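Local structure of mandelate racemase/muconate lactonizing protein (Alicyclobacillus acidocaldarius LAA1, 3QLD) at residues A[207-212]-A[218-223]; A[230-235]-A[243-248]; A[282-287]-A[316-321]. The protein is of unknown specific function but belongs to the mandelate racemase/muconate lactonizing family of the enolase superfamily, which joins a capping N-terminal domain to a beta/alpha barrel. One frame throughout, in Å; residues are numbered along the deposited sequence.

Contact 1: A[207-212]-A[218-223]; sequences PVLRQL and QFIEQP. With SO4 (sulfate ion), chain F.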
loop_
_atom_site.group_PDB
_atom_site.type_symbol
_atom_site.label_atom_id
_atom_site.label_comp_id
_atom_site.label_asym_id
_atom_site.label_seq_id
_atom_site.Cartn_x
_atom_site.Cartn_y
_atom_site.Cartn_z
ATOM N N PRO A 207 23.292 -20.112 -3.868
ATOM C CA PRO A 207 23.862 -21.466 -3.836
ATOM C C PRO A 207 23.264 -22.347 -2.712
ATOM O O PRO A 207 22.989 -23.522 -2.908
ATOM C CB PRO A 207 25.351 -21.190 -3.629
ATOM C CG PRO A 207 25.545 -19.863 -4.396
ATOM C CD PRO A 207 24.366 -19.091 -3.856
ATOM N N VAL A 208 23.008 -21.764 -1.540
ATOM C CA VAL A 208 22.372 -22.491 -0.427
ATOM C C VAL A 208 20.988 -22.953 -0.734
ATOM O O VAL A 208 20.575 -24.081 -0.378
ATOM C CB VAL A 208 22.380 -21.584 0.902
ATOM C CG1 VAL A 208 21.308 -22.031 1.914
ATOM C CG2 VAL A 208 23.778 -21.615 1.533
ATOM N N LEU A 209 20.198 -22.071 -1.360
ATOM C CA LEU A 209 18.835 -22.414 -1.678
ATOM C C LEU A 209 18.804 -23.506 -2.758
ATOM O O LEU A 209 17.922 -24.383 -2.790
ATOM C CB LEU A 209 18.090 -21.166 -2.204
ATOM C CG LEU A 209 17.704 -20.187 -1.066
ATOM C CD1 LEU A 209 17.117 -18.835 -1.645
ATOM C CD2 LEU A 209 16.656 -20.801 -0.144
ATOM N N ARG A 210 19.755 -23.432 -3.672
ATOM C CA ARG A 210 19.809 -24.430 -4.755
ATOM C C ARG A 210 20.113 -25.848 -4.187
ATOM O O ARG A 210 19.621 -26.842 -4.700
ATOM C CB ARG A 210 20.885 -24.031 -5.749
ATOM C CG ARG A 210 21.281 -25.184 -6.827
ATOM C CD ARG A 210 20.197 -25.591 -7.907
ATOM N NE ARG A 210 20.824 -26.555 -8.836
ATOM C CZ ARG A 210 20.298 -27.738 -9.203
ATOM N NH1 ARG A 210 19.097 -28.140 -8.750
ATOM N NH2 ARG A 210 20.982 -28.525 -10.050
ATOM N N GLN A 211 20.870 -25.899 -3.096
ATOM C CA GLN A 211 21.206 -27.198 -2.408
ATOM C C GLN A 211 19.917 -27.852 -1.919
ATOM O O GLN A 211 19.831 -29.110 -1.766
ATOM C CB GLN A 211 22.144 -26.982 -1.217
ATOM C CG GLN A 211 23.613 -26.492 -1.427
ATOM C CD GLN A 211 24.286 -26.053 -0.060
ATOM O OE1 GLN A 211 23.912 -26.535 1.019
ATOM N NE2 GLN A 211 25.229 -25.108 -0.120
ATOM N N LEU A 212 18.911 -27.011 -1.667
ATOM C CA LEU A 212 17.622 -27.492 -1.238
ATOM C C LEU A 212 16.811 -28.237 -2.264
ATOM O O LEU A 212 15.908 -28.974 -1.910
ATOM C CB LEU A 212 16.765 -26.405 -0.520
ATOM C CG LEU A 212 17.467 -25.679 0.626
ATOM C CD1 LEU A 212 16.445 -24.617 1.138
ATOM C CD2 LEU A 212 17.842 -26.644 1.783
ATOM N N GLN A 218 7.704 -28.873 -1.663
ATOM C CA GLN A 218 6.575 -28.438 -2.436
ATOM C C GLN A 218 6.766 -26.976 -2.941
ATOM O O GLN A 218 6.337 -26.641 -4.049
ATOM C CB GLN A 218 5.341 -28.562 -1.561
ATOM C CG GLN A 218 4.055 -28.416 -2.292
ATOM C CD GLN A 218 2.876 -28.600 -1.358
ATOM O OE1 GLN A 218 2.409 -27.636 -0.725
ATOM N NE2 GLN A 218 2.440 -29.837 -1.204
ATOM N N PHE A 219 7.415 -26.160 -2.109
ATOM C CA PHE A 219 7.776 -24.742 -2.456
ATOM C C PHE A 219 8.675 -24.187 -1.334
ATOM O O PHE A 219 8.794 -24.799 -0.251
ATOM C CB PHE A 219 6.514 -23.844 -2.616
ATOM C CG PHE A 219 5.581 -23.867 -1.396
ATOM C CD1 PHE A 219 5.853 -23.071 -0.274
ATOM C CD2 PHE A 219 4.413 -24.637 -1.423
ATOM C CE1 PHE A 219 5.007 -23.121 0.859
ATOM C CE2 PHE A 219 3.528 -24.667 -0.308
ATOM C CZ PHE A 219 3.844 -23.876 0.809
ATOM N N ILE A 220 9.324 -23.040 -1.642
ATOM C CA ILE A 220 10.078 -22.219 -0.685
ATOM C C ILE A 220 9.299 -20.899 -0.751
ATOM O O ILE A 220 9.192 -20.323 -1.829
ATOM C CB ILE A 220 11.557 -22.036 -1.071
ATOM C CG1 ILE A 220 12.301 -23.404 -1.015
ATOM C CG2 ILE A 220 12.265 -20.943 -0.105
ATOM C CD1 ILE A 220 13.668 -23.349 -1.599
ATOM N N GLU A 221 8.729 -20.455 0.394
ATOM C CA GLU A 221 7.908 -19.252 0.394
ATOM C C GLU A 221 8.758 -18.007 0.713
ATOM O O GLU A 221 9.624 -18.056 1.590
ATOM C CB GLU A 221 6.866 -19.416 1.510
ATOM C CG GLU A 221 5.748 -18.352 1.486
ATOM C CD GLU A 221 4.601 -18.769 2.389
ATOM O OE1 GLU A 221 4.783 -19.688 3.218
ATOM O OE2 GLU A 221 3.531 -18.198 2.266
ATOM N N GLN A 222 8.521 -16.924 -0.032
ATOM C CA GLN A 222 9.140 -15.583 0.254
ATOM C C GLN A 222 10.628 -15.640 0.559
ATOM O O GLN A 222 11.089 -15.236 1.616
ATOM C CB GLN A 222 8.321 -14.924 1.391
ATOM C CG GLN A 222 6.849 -14.524 0.972
ATOM C CD GLN A 222 6.686 -13.322 0.009
ATOM O OE1 GLN A 222 5.748 -13.293 -0.803
ATOM N NE2 GLN A 222 7.609 -12.352 0.060
ATOM N N PRO A 223 11.454 -16.170 -0.392
ATOM C CA PRO A 223 12.847 -16.348 -0.098
ATOM C C PRO A 223 13.567 -14.970 0.085
ATOM O O PRO A 223 14.412 -14.831 0.942
ATOM C CB PRO A 223 13.386 -17.047 -1.360
ATOM C CG PRO A 223 12.431 -16.802 -2.398
ATOM C CD PRO A 223 11.101 -16.770 -1.699
HETATM S S SO4 F . 18.528 -31.428 -10.614
HETATM O O1 SO4 F . 17.892 -30.824 -9.427
HETATM O O2 SO4 F . 19.638 -32.290 -10.175
HETATM O O3 SO4 F . 17.511 -32.158 -11.355
HETATM O O4 SO4 F . 19.044 -30.356 -11.442
#

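Contact 2: A[230-235]-A[243-248]; sequences FDLAKL and VCLDES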
loop_
_atom_site.group_PDB
_atom_site.type_symbol
_atom_site.label_atom_id
_atom_site.label_comp_id
_atom_site.label_asym_id
_atom_site.label_seq_id
_atom_site.Cartn_x
_atom_site.Cartn_y
_atom_site.Cartn_z
ATOM N N PHE A 230 13.636 -8.515 -10.375
ATOM C CA PHE A 230 14.564 -9.233 -11.216
ATOM C C PHE A 230 15.448 -10.179 -10.461
ATOM O O PHE A 230 15.784 -11.217 -11.011
ATOM C CB PHE A 230 15.346 -8.305 -12.153
ATOM C CG PHE A 230 14.654 -8.168 -13.461
ATOM C CD1 PHE A 230 13.911 -7.046 -13.748
ATOM C CD2 PHE A 230 14.617 -9.255 -14.349
ATOM C CE1 PHE A 230 13.215 -6.960 -14.950
ATOM C CE2 PHE A 230 13.945 -9.192 -15.547
ATOM C CZ PHE A 230 13.234 -8.034 -15.858
ATOM N N ASP A 231 15.769 -9.850 -9.198
ATOM C CA ASP A 231 16.501 -10.786 -8.316
ATOM C C ASP A 231 15.649 -12.025 -8.113
ATOM O O ASP A 231 16.163 -13.147 -8.101
ATOM C CB ASP A 231 16.817 -10.145 -6.919
ATOM C CG ASP A 231 17.972 -9.032 -7.011
ATOM O OD1 ASP A 231 18.625 -8.918 -8.054
ATOM O OD2 ASP A 231 18.237 -8.347 -6.017
ATOM N N LEU A 232 14.358 -11.820 -7.910
ATOM C CA LEU A 232 13.448 -12.947 -7.748
ATOM C C LEU A 232 13.359 -13.847 -9.028
ATOM O O LEU A 232 13.352 -15.101 -8.981
ATOM C CB LEU A 232 12.106 -12.451 -7.300
ATOM C CG LEU A 232 11.215 -13.608 -6.811
ATOM C CD1 LEU A 232 11.868 -14.322 -5.553
ATOM C CD2 LEU A 232 9.879 -13.034 -6.453
ATOM N N ALA A 233 13.214 -13.189 -10.172
ATOM C CA ALA A 233 13.133 -13.882 -11.447
ATOM C C ALA A 233 14.369 -14.713 -11.669
ATOM O O ALA A 233 14.284 -15.889 -12.111
ATOM C CB ALA A 233 12.959 -12.859 -12.609
ATOM N N LYS A 234 15.531 -14.121 -11.403
ATOM C CA LYS A 234 16.784 -14.871 -11.537
ATOM C C LYS A 234 16.895 -16.000 -10.546
ATOM O O LYS A 234 17.415 -17.044 -10.866
ATOM C CB LYS A 234 17.926 -13.912 -11.299
ATOM C CG LYS A 234 19.292 -14.444 -11.535
ATOM C CD LYS A 234 20.335 -13.354 -11.188
ATOM C CE LYS A 234 20.620 -12.479 -12.398
ATOM N NZ LYS A 234 19.465 -11.656 -12.826
ATOM N N LEU A 235 16.415 -15.796 -9.310
ATOM C CA LEU A 235 16.503 -16.902 -8.363
ATOM C C LEU A 235 15.584 -18.040 -8.793
ATOM O O LEU A 235 15.982 -19.190 -8.773
ATOM C CB LEU A 235 16.174 -16.398 -6.940
ATOM C CG LEU A 235 16.093 -17.517 -5.891
ATOM C CD1 LEU A 235 17.506 -18.073 -5.588
ATOM C CD2 LEU A 235 15.471 -16.919 -4.589
ATOM N N VAL A 243 9.107 -21.433 -6.247
ATOM C CA VAL A 243 8.986 -20.353 -5.256
ATOM C C VAL A 243 7.508 -20.065 -5.065
ATOM O O VAL A 243 6.760 -20.052 -6.017
ATOM C CB VAL A 243 9.711 -19.055 -5.757
ATOM C CG1 VAL A 243 9.364 -17.870 -4.838
ATOM C CG2 VAL A 243 11.206 -19.339 -5.789
ATOM N N CYS A 244 7.107 -19.795 -3.812
ATOM C CA CYS A 244 5.746 -19.394 -3.471
ATOM C C CYS A 244 5.781 -17.945 -2.975
ATOM O O CYS A 244 6.661 -17.598 -2.206
ATOM C CB CYS A 244 5.266 -20.234 -2.309
ATOM S SG CYS A 244 3.572 -19.817 -1.821
ATOM N N LEU A 245 4.854 -17.115 -3.457
ATOM C CA LEU A 245 4.770 -15.767 -2.936
ATOM C C LEU A 245 3.464 -15.636 -2.149
ATOM O O LEU A 245 2.420 -16.178 -2.549
ATOM C CB LEU A 245 4.825 -14.718 -4.061
ATOM C CG LEU A 245 6.122 -14.782 -4.880
ATOM C CD1 LEU A 245 6.026 -13.678 -6.008
ATOM C CD2 LEU A 245 7.345 -14.575 -4.052
ATOM N N ASP A 246 3.540 -14.872 -1.060
ATOM C CA ASP A 246 2.356 -14.549 -0.232
ATOM C C ASP A 246 2.265 -13.003 -0.371
ATOM O O ASP A 246 1.588 -12.544 -1.285
ATOM C CB ASP A 246 2.575 -15.091 1.192
ATOM C CG ASP A 246 1.569 -14.614 2.225
ATOM O OD1 ASP A 246 0.590 -13.963 1.890
ATOM O OD2 ASP A 246 1.801 -14.909 3.406
ATOM N N GLU A 247 2.970 -12.268 0.470
ATOM C CA GLU A 247 2.740 -10.792 0.604
ATOM C C GLU A 247 3.292 -10.014 -0.585
ATOM O O GLU A 247 2.822 -8.910 -0.900
ATOM C CB GLU A 247 3.174 -10.244 2.000
ATOM C CG GLU A 247 4.672 -10.201 2.207
ATOM C CD GLU A 247 5.203 -11.498 2.858
ATOM O OE1 GLU A 247 6.301 -11.401 3.421
ATOM O OE2 GLU A 247 4.527 -12.585 2.838
ATOM N N SER A 248 4.209 -10.647 -1.323
ATOM C CA SER A 248 4.707 -10.043 -2.567
ATOM C C SER A 248 3.707 -9.944 -3.670
ATOM O O SER A 248 4.025 -9.328 -4.688
ATOM C CB SER A 248 5.935 -10.800 -3.096
ATOM O OG SER A 248 7.047 -10.603 -2.254
#

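Contact 3: A[282-287]-A[316-321]; sequences RALDVA and PLMRYA. With SO4 (sulfate ion), chain C.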
loop_
_atom_site.group_PDB
_atom_site.type_symbol
_atom_site.label_atom_id
_atom_site.label_comp_id
_atom_site.label_asym_id
_atom_site.label_seq_id
_atom_site.Cartn_x
_atom_site.Cartn_y
_atom_site.Cartn_z
ATOM N N ARG A 282 -10.509 -14.055 -9.837
ATOM C CA ARG A 282 -9.624 -13.493 -10.882
ATOM C C ARG A 282 -8.163 -13.907 -10.780
ATOM O O ARG A 282 -7.542 -14.195 -11.816
ATOM C CB ARG A 282 -9.708 -11.984 -11.002
ATOM C CG ARG A 282 -11.068 -11.505 -11.481
ATOM C CD ARG A 282 -11.155 -10.019 -11.700
ATOM N NE ARG A 282 -11.071 -9.265 -10.438
ATOM C CZ ARG A 282 -10.028 -8.505 -10.124
ATOM N NH1 ARG A 282 -9.992 -7.853 -8.965
ATOM N NH2 ARG A 282 -9.026 -8.375 -10.997
ATOM N N ALA A 283 -7.619 -13.961 -9.558
ATOM C CA ALA A 283 -6.262 -14.473 -9.328
ATOM C C ALA A 283 -6.107 -15.940 -9.708
ATOM O O ALA A 283 -5.060 -16.354 -10.240
ATOM C CB ALA A 283 -5.823 -14.310 -7.839
ATOM N N LEU A 284 -7.117 -16.756 -9.401
ATOM C CA LEU A 284 -7.013 -18.167 -9.728
ATOM C C LEU A 284 -7.042 -18.390 -11.267
ATOM O O LEU A 284 -6.389 -19.298 -11.764
ATOM C CB LEU A 284 -8.132 -18.961 -9.057
ATOM C CG LEU A 284 -8.042 -19.063 -7.541
ATOM C CD1 LEU A 284 -9.101 -20.011 -6.953
ATOM C CD2 LEU A 284 -6.627 -19.480 -7.094
ATOM N N ASP A 285 -7.813 -17.574 -11.975
ATOM C CA ASP A 285 -7.864 -17.616 -13.451
ATOM C C ASP A 285 -6.474 -17.411 -13.982
ATOM O O ASP A 285 -5.984 -18.206 -14.786
ATOM C CB ASP A 285 -8.755 -16.506 -14.039
ATOM C CG ASP A 285 -10.189 -16.939 -14.149
ATOM O OD1 ASP A 285 -10.442 -18.150 -13.977
ATOM O OD2 ASP A 285 -11.085 -16.085 -14.389
ATOM N N VAL A 286 -5.868 -16.313 -13.552
ATOM C CA VAL A 286 -4.535 -15.943 -14.029
ATOM C C VAL A 286 -3.472 -16.952 -13.605
ATOM O O VAL A 286 -2.561 -17.253 -14.411
ATOM C CB VAL A 286 -4.119 -14.488 -13.614
ATOM C CG1 VAL A 286 -2.603 -14.186 -13.990
ATOM C CG2 VAL A 286 -5.012 -13.442 -14.280
ATOM N N ALA A 287 -3.545 -17.482 -12.379
ATOM C CA ALA A 287 -2.541 -18.489 -11.949
ATOM C C ALA A 287 -2.651 -19.810 -12.764
ATOM O O ALA A 287 -1.622 -20.423 -13.186
ATOM C CB ALA A 287 -2.626 -18.769 -10.483
ATOM N N PRO A 316 -11.310 -24.887 -7.503
ATOM C CA PRO A 316 -10.640 -25.977 -8.203
ATOM C C PRO A 316 -9.118 -25.928 -8.204
ATOM O O PRO A 316 -8.516 -26.967 -7.974
ATOM C CB PRO A 316 -11.186 -25.884 -9.644
ATOM C CG PRO A 316 -12.502 -25.303 -9.518
ATOM C CD PRO A 316 -12.350 -24.273 -8.361
ATOM N N LEU A 317 -8.502 -24.754 -8.422
ATOM C CA LEU A 317 -7.018 -24.692 -8.495
ATOM C C LEU A 317 -6.287 -24.782 -7.158
ATOM O O LEU A 317 -5.030 -24.855 -7.105
ATOM C CB LEU A 317 -6.544 -23.474 -9.294
ATOM C CG LEU A 317 -5.027 -23.328 -9.588
ATOM C CD1 LEU A 317 -4.553 -24.083 -10.873
ATOM C CD2 LEU A 317 -4.696 -21.873 -9.746
HETATM N N MSE A 318 -7.040 -24.780 -6.062
HETATM C CA MSE A 318 -6.453 -24.884 -4.745
HETATM C C MSE A 318 -5.943 -26.268 -4.495
HETATM O O MSE A 318 -6.516 -26.990 -3.677
HETATM C CB MSE A 318 -7.460 -24.493 -3.669
HETATM C CG MSE A 318 -8.009 -23.130 -3.905
HETATM SE SE MSE A 318 -6.552 -21.783 -3.661
HETATM C CE MSE A 318 -7.804 -20.368 -3.088
ATOM N N ARG A 319 -4.835 -26.610 -5.150
ATOM C CA ARG A 319 -4.334 -27.995 -5.244
ATOM C C ARG A 319 -3.504 -28.482 -4.054
ATOM O O ARG A 319 -3.348 -29.702 -3.837
ATOM C CB ARG A 319 -3.523 -28.177 -6.556
ATOM C CG ARG A 319 -4.373 -28.356 -7.883
ATOM C CD ARG A 319 -5.251 -29.633 -7.855
ATOM N NE ARG A 319 -4.459 -30.873 -7.949
ATOM C CZ ARG A 319 -4.805 -32.057 -7.430
ATOM N NH1 ARG A 319 -5.943 -32.194 -6.745
ATOM N NH2 ARG A 319 -3.995 -33.109 -7.591
ATOM N N TYR A 320 -2.958 -27.551 -3.271
ATOM C CA TYR A 320 -2.218 -27.937 -2.076
ATOM C C TYR A 320 -3.060 -27.625 -0.823
ATOM O O TYR A 320 -4.125 -26.940 -0.901
ATOM C CB TYR A 320 -0.851 -27.237 -1.985
ATOM C CG TYR A 320 0.074 -27.448 -3.200
ATOM C CD1 TYR A 320 0.030 -28.635 -3.963
ATOM C CD2 TYR A 320 1.026 -26.461 -3.561
ATOM C CE1 TYR A 320 0.895 -28.835 -5.072
ATOM C CE2 TYR A 320 1.893 -26.655 -4.653
ATOM C CZ TYR A 320 1.823 -27.843 -5.399
ATOM O OH TYR A 320 2.683 -28.018 -6.476
ATOM N N ALA A 321 -2.556 -28.157 0.281
ATOM C CA ALA A 321 -3.134 -28.098 1.607
ATOM C C ALA A 321 -3.210 -26.651 2.049
ATOM O O ALA A 321 -2.353 -25.815 1.659
ATOM C CB ALA A 321 -2.235 -28.853 2.598
HETATM S S SO4 C . -6.473 -6.066 -9.535
HETATM O O1 SO4 C . -6.839 -4.772 -8.963
HETATM O O2 SO4 C . -6.536 -7.092 -8.500
HETATM O O3 SO4 C . -7.434 -6.472 -10.557
HETATM O O4 SO4 C . -5.136 -5.922 -10.119
#

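Contact 1: A[207-212]-A[218-223]
Leu209 and Leu212 of helix 206-211 meet Ile220 and Pro223, and the meeting is purely apolar, with no hydrogen bond passing between the two segments. The fork of Leu209 serves two partners: CD1 lies 4.1 Å from Pro223 CB, the two side chains crossing at about a right angle, while CD2 lies 4.2 Å from Ile220 CD1. Ile220 runs out from the strand with CD1 at its far end, because CG1 stands anti to the carbonyl carbon (chi1 -65°) and the chain then stays extended. Its CD1 is shared, since Leu212 CD1 comes across it at 4.1 Å. Apart from this apolar patch Arg210, whose CB leaves the helix away from the strand, holds a sulfate ion, probably from the crystallisation liquor, with two bonds: NH1 to O1 at 3.0 Å and nearly straight (174°), NH2 to O4 also at 3.0 Å but more bent (144°). The sulfur lies at the edge of the guanidinium, in its plane, and NH1 also forms a salt bridge with Asp213. The contact belongs to the beta-alpha-beta unit of strand 192-196, helix 206-211 and strand 220-221; beside it Leu235 of helix 229-238 touches both Leu209 and Pro223.

Contact 2: A[230-235]-A[243-248]
Leu232 of helix 229-238 and Leu245 of strand 243-245 meet end on, and this is the tight part of the contact. Leu232 CD2 enters the fork of Leu245, 3.8 Å from Leu245 CD2 and 3.9 Å from Leu245 CD1. CG of Leu232 stands anti to the backbone N (chi1 -167°), which carries its methyls toward the strand. The other methyl of Leu232 packs less closely, CD1 lying 4.4 Å from Val243 CG1, so that one leucine of the helix spans two residues of the strand, Val243 and Leu245, on either side of Cys244 in the sequence. Leu235, one helical turn on, is looser still: its CD2 stays 5.0 Å from Val243 CG2. All three touching residues are buried, and no hydrogen bond joins the segments. The opposite character appears on the outer side of the helix, where Lys234 is exposed and Phe230 partly so; both lie against Arg260 of the second subunit. Beyond Leu245 the chain leaves the strand and turns polar, Asp246 making salt bridges to Lys270 and Arg273. The contact closes the beta-alpha-beta unit of strand 220-221, helix 229-238 and strand 243-245 in the family's barrel, with Leu235 touching Leu209 of helix 206-211, Leu245 touching Thr258 of helix 252-261, and strand 243-245 running parallel between strands 220-221 and 266-269.

Contact 3: A[282-287]-A[316-321]
Oxygen O3 of a sulfate ion, again probably from the crystallisation liquor, is approached by both terminal nitrogens of Arg282: NH2 makes the main bond (156°), though its 2.5 Å to O3 is short enough to be taken with caution, and NH1 adds a weak one. The sulfate, held also by Arg105, Arg253 and the backbone N of Val252, sits at the guanidinium edge with its sulfur in plane. Arg282 lies on helix 277-289 of the enolase-type beta/alpha barrel. Another side of the same helix packs against the loop 316-321, which follows helix 303-313. That packing is apolar. Leu284 and Leu317 lie antiparallel, each running past the other, their CD2 atoms 4.1 Å apart. Leu317 CD2 also rests 3.8 Å from Ala287 CB and 3.7 Å from Leu284 O, and so fits against the helix backbone between two residues one turn apart. CG of Leu317 stands anti to its own backbone N (chi1 -174°), sending the branch onto the helix. Next in the loop, Met318, a selenomethionine, is the centre of an inverse gamma turn. Leu284 and Met318 both touch Val269 of strand 266-269. Met318 bends at chi2 (-67°) and crosses Leu284 at about a right angle, bringing CE to 4.1 Å from Leu284 CD1 and SE to 4.1 Å from Leu284 CD2.

In the fold
Contacts 1 and 2 belong to successive, overlapping beta-alpha-beta units of one barrel, their centres about 11 Å apart. Their strands are parallel neighbours, joined by a probable hydrogen bond from Cys244 N to Ile220 O (2.9 Å), and beyond the strands Asp246 N probably bonds Gln222 OE1 (2.7 Å). Glu221 also touches Asp246 at the C-terminal ends of the strands, where active sites of this superfamily generally lie. Contact 3 follows later in the chain, its centre about 22 Å from that of contact 1 and about 18 Å from that of contact 2. It touches contact 1 through Gln218 OE1 and Tyr320 CD2 (3.4 Å), but its nearest atoms stay about 7 Å from contact 2.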